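Local coordinates for protein leucine aminopeptidase 1 (Caenorhabditis elegans, PDB 2HC9) that releases N-terminal amino acids, preferably leucine, from peptides as a two-zinc aminopeptidase of the M17 family and probably serves as a digestive enzyme, at residues Gly438-Ile441 and Gly442-Gly446; Gly344-Tyr347 and Ala348-Leu352. The protein carries 1 engineered substitution. One frame throughout, in Å; residues are numbered along the deposited sequence.

How the contacts relate
Contact 1 (438-441 with 442-446) is the C-terminal end of helix 433-442 running into a loop, and contact 2 (344-347 with 348-352) is the C-terminal end of helix 337-350; both belong to the catalytic domain. Their centres lie 12 Å apart and they touch directly. Ile445 CG2 lies 3.7 Å from Phe346 CA, and His444 O is 3.2 Å from Phe346 CD1; Val345 also packs there. Contact 1 is the nearer to the active site: the Leu440 side chain comes within about 4 Å of that of Arg338, a predicted active-site residue, and the Ile441 side chain is about 11 Å from a zinc ion. In contact 2, the Val345 side chain stays about 10 Å from that of Arg338.

Contact 1 of 2, residues Gly438-Ile441 and Gly442-Gly446; sequences GLLI and GAHIG. Engineered in segment 438-441: Leu440 (natural residue Phe).
With chi1 at -65°, His444 holds CG beside its own backbone N and opposite its carbonyl carbon, and this setting carries the imidazole back toward the helix end at Leu440 and Ile441. Carbon CD2 then lies 3.1 Å from Leu440 O, which sits at the edge of the ring and in its plane; Ile441 O lies at the edge too, farther off. On the other flank of the ring, ND1 is hydrogen-bonded to Ser324 OG, whereas NE2 is buried with no partner in the model.

The backbone records how the helix runs out. Gly442 N gives a nearly straight bond to Gly438 O (3.0 Å), four residues back, and Ala443 N reaches Leu439 O at 2.8 Å in a more bent hydrogen bond (138° at the hydrogen). The next bond spans three residues: His444 N to Ile441 O, 3.2 Å, with the donor above the carbonyl plane. Ile445 N bonds Gly442 O at 3.0 Å, closing a type I beta turn from Gly442 to Ile445. The methyl of Ala443 rests 3.3 Å from Leu439 O. The CB bond of Leu440, an engineered replacement of phenylalanine, points away from 442-446.

All the touching residues are buried. Leu440, Ile441, His444 and Ile445 pack on helix 337-350 through Arg338, Leu341, Ala342 and Val345 respectively. Met421 of strand 421-422 touches Leu440, Ala443 and His444, while Ile441 and Ile445 lie on Trp453 of strand 452-457, the strand to which the loop leads.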
# COMPACT_ATOMS: atom_id res chain seq x y z
N GLY A 438 15.31 -13.10 -19.03
CA GLY A 438 15.82 -13.88 -20.17
C GLY A 438 17.10 -14.64 -19.86
O GLY A 438 17.31 -15.75 -20.35
N LEU A 439 17.96 -14.04 -19.02
CA LEU A 439 19.24 -14.68 -18.67
C LEU A 439 19.04 -15.93 -17.83
O LEU A 439 19.86 -16.84 -17.89
CB LEU A 439 20.15 -13.69 -17.91
CG LEU A 439 20.72 -12.55 -18.77
CD1 LEU A 439 21.47 -11.56 -17.84
CD2 LEU A 439 21.63 -13.10 -19.86
N LEU A 440 17.95 -15.99 -17.05
CA LEU A 440 17.66 -17.23 -16.33
C LEU A 440 17.48 -18.36 -17.36
O LEU A 440 18.02 -19.45 -17.19
CB LEU A 440 16.40 -17.10 -15.46
CG LEU A 440 15.94 -18.34 -14.67
CD1 LEU A 440 15.26 -19.48 -15.49
CD2 LEU A 440 17.06 -18.85 -13.68
N ILE A 441 16.72 -18.09 -18.43
CA ILE A 441 16.54 -19.07 -19.51
C ILE A 441 17.89 -19.45 -20.12
O ILE A 441 18.26 -20.65 -20.20
CB ILE A 441 15.61 -18.51 -20.62
CG1 ILE A 441 14.21 -18.19 -20.07
CG2 ILE A 441 15.50 -19.51 -21.78
CD1 ILE A 441 13.38 -17.28 -20.99
N GLY A 442 18.64 -18.45 -20.54
CA GLY A 442 19.91 -18.70 -21.24
C GLY A 442 20.99 -19.36 -20.39
O GLY A 442 21.89 -20.01 -20.92
N ALA A 443 20.90 -19.21 -19.08
CA ALA A 443 21.88 -19.82 -18.17
C ALA A 443 21.92 -21.35 -18.29
O ALA A 443 22.86 -21.99 -17.83
CB ALA A 443 21.59 -19.39 -16.70
N HIS A 444 20.89 -21.94 -18.89
CA HIS A 444 20.81 -23.39 -19.02
C HIS A 444 21.30 -23.90 -20.37
O HIS A 444 21.40 -25.12 -20.59
CB HIS A 444 19.37 -23.84 -18.71
CG HIS A 444 19.00 -23.57 -17.28
ND1 HIS A 444 19.31 -24.45 -16.27
CD2 HIS A 444 18.55 -22.45 -16.68
CE1 HIS A 444 18.99 -23.91 -15.11
NE2 HIS A 444 18.53 -22.69 -15.33
N ILE A 445 21.66 -22.95 -21.24
CA ILE A 445 22.38 -23.26 -22.50
C ILE A 445 23.62 -22.38 -22.72
O ILE A 445 23.92 -21.99 -23.85
CB ILE A 445 21.41 -23.19 -23.72
CG1 ILE A 445 20.68 -21.83 -23.80
CG2 ILE A 445 20.39 -24.36 -23.69
CD1 ILE A 445 20.31 -21.45 -25.26
N GLY A 446 24.35 -22.06 -21.65
CA GLY A 446 25.60 -21.29 -21.76
C GLY A 446 25.39 -19.96 -22.44
O GLY A 446 26.27 -19.47 -23.16

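Contact 2 of 2, residues Gly344-Tyr347 and Ala348-Leu352; sequences GVFY and AKETL
Tyr347 O is gripped by two backbone donors, Thr351 N at 2.8 Å and Leu352 N at 3.1 Å. The Leu352 bond lies in the carbonyl plane, whereas Thr351 N is tilted from it by 26°. One oxygen thus serves donors four and five residues on as helix 337-350 ends. The preceding turn keeps the regular spacing, as in Glu350 N to Phe346 O at 2.8 Å.

The same residues also meet through their side chains. Tyr347 CG stands anti to the backbone N (chi1 -173°), which places the ring beside Thr351 and Leu352, the residues one turn on. Thr351 CB sits over the centre of one ring face, 3.8 Å from the centroid, in a CH-pi contact; its methyl CG2 reaches toward CZ. Leu352 comes at the ring obliquely, its CG 3.6 Å from Tyr347 CE2. One turn apart, Phe346 and Glu350 run side by side: in the conformer given, Glu350 CB lies over one face of the phenyl ring, 4.0 Å from the centroid and offset toward the rim.

Phe233 meets the Tyr347 ring edge-to-face, and Leu352 packs on Val235 of strand 232-238. The chemistry implies a helix end held mainly by the backbone carbonyl that Thr351 N and Leu352 N share; the CH-pi contacts, weak by nature, probably add to it, Thr351 over Tyr347 being the firmer of the two.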
# COMPACT_ATOMS: atom_id res chain seq x y z
N GLY A 344 12.65 -25.94 -22.15
CA GLY A 344 12.33 -26.01 -23.60
C GLY A 344 13.54 -25.70 -24.46
O GLY A 344 13.81 -26.37 -25.47
N VAL A 345 14.31 -24.69 -24.05
CA VAL A 345 15.48 -24.27 -24.80
C VAL A 345 16.63 -25.31 -24.67
O VAL A 345 17.33 -25.63 -25.63
CB VAL A 345 15.89 -22.83 -24.37
CG1 VAL A 345 17.23 -22.49 -24.87
CG2 VAL A 345 14.88 -21.80 -24.90
N PHE A 346 16.80 -25.86 -23.47
CA PHE A 346 17.76 -26.94 -23.30
C PHE A 346 17.41 -28.17 -24.15
O PHE A 346 18.26 -28.75 -24.85
CB PHE A 346 17.91 -27.35 -21.83
CG PHE A 346 18.98 -28.38 -21.63
CD1 PHE A 346 20.33 -27.98 -21.56
CD2 PHE A 346 18.67 -29.74 -21.54
CE1 PHE A 346 21.34 -28.95 -21.38
CE2 PHE A 346 19.67 -30.70 -21.40
CZ PHE A 346 21.02 -30.30 -21.30
N TYR A 347 16.15 -28.55 -24.12
CA TYR A 347 15.69 -29.63 -24.99
C TYR A 347 15.99 -29.36 -26.47
O TYR A 347 16.47 -30.26 -27.18
CB TYR A 347 14.19 -29.87 -24.80
CG TYR A 347 13.65 -31.08 -25.54
CD1 TYR A 347 13.60 -32.32 -24.93
CD2 TYR A 347 13.21 -30.97 -26.87
CE1 TYR A 347 13.07 -33.44 -25.60
CE2 TYR A 347 12.69 -32.08 -27.54
CZ TYR A 347 12.62 -33.29 -26.91
OH TYR A 347 12.10 -34.37 -27.59
N ALA A 348 15.68 -28.15 -26.93
CA ALA A 348 15.92 -27.79 -28.32
C ALA A 348 17.39 -27.93 -28.67
O ALA A 348 17.72 -28.43 -29.74
CB ALA A 348 15.45 -26.35 -28.62
N LYS A 349 18.27 -27.50 -27.77
CA LYS A 349 19.72 -27.61 -28.01
C LYS A 349 20.17 -29.06 -27.98
O LYS A 349 20.77 -29.53 -28.92
CB LYS A 349 20.55 -26.81 -26.99
CG LYS A 349 22.06 -26.93 -27.26
CD LYS A 349 22.88 -26.18 -26.22
CE LYS A 349 24.38 -26.32 -26.58
NZ LYS A 349 25.23 -25.65 -25.58
N GLU A 350 19.87 -29.74 -26.87
CA GLU A 350 20.46 -31.04 -26.52
C GLU A 350 19.84 -32.18 -27.33
O GLU A 350 20.55 -33.02 -27.88
CB GLU A 350 20.32 -31.29 -25.00
CG GLU A 350 20.62 -32.72 -24.51
CD GLU A 350 22.10 -33.08 -24.54
OE1 GLU A 350 22.42 -34.29 -24.56
OE2 GLU A 350 22.96 -32.17 -24.55
N THR A 351 18.51 -32.21 -27.37
CA THR A 351 17.78 -33.32 -27.97
C THR A 351 17.51 -33.07 -29.44
O THR A 351 17.77 -33.94 -30.28
CB THR A 351 16.49 -33.65 -27.20
OG1 THR A 351 16.86 -34.04 -25.88
CG2 THR A 351 15.74 -34.83 -27.88
N LEU A 352 17.02 -31.88 -29.77
CA LEU A 352 16.73 -31.58 -31.17
C LEU A 352 17.93 -31.16 -32.01
O LEU A 352 17.82 -31.11 -33.23
CB LEU A 352 15.62 -30.52 -31.30
CG LEU A 352 14.32 -30.92 -30.59
CD1 LEU A 352 13.28 -29.81 -30.75
CD2 LEU A 352 13.80 -32.29 -31.15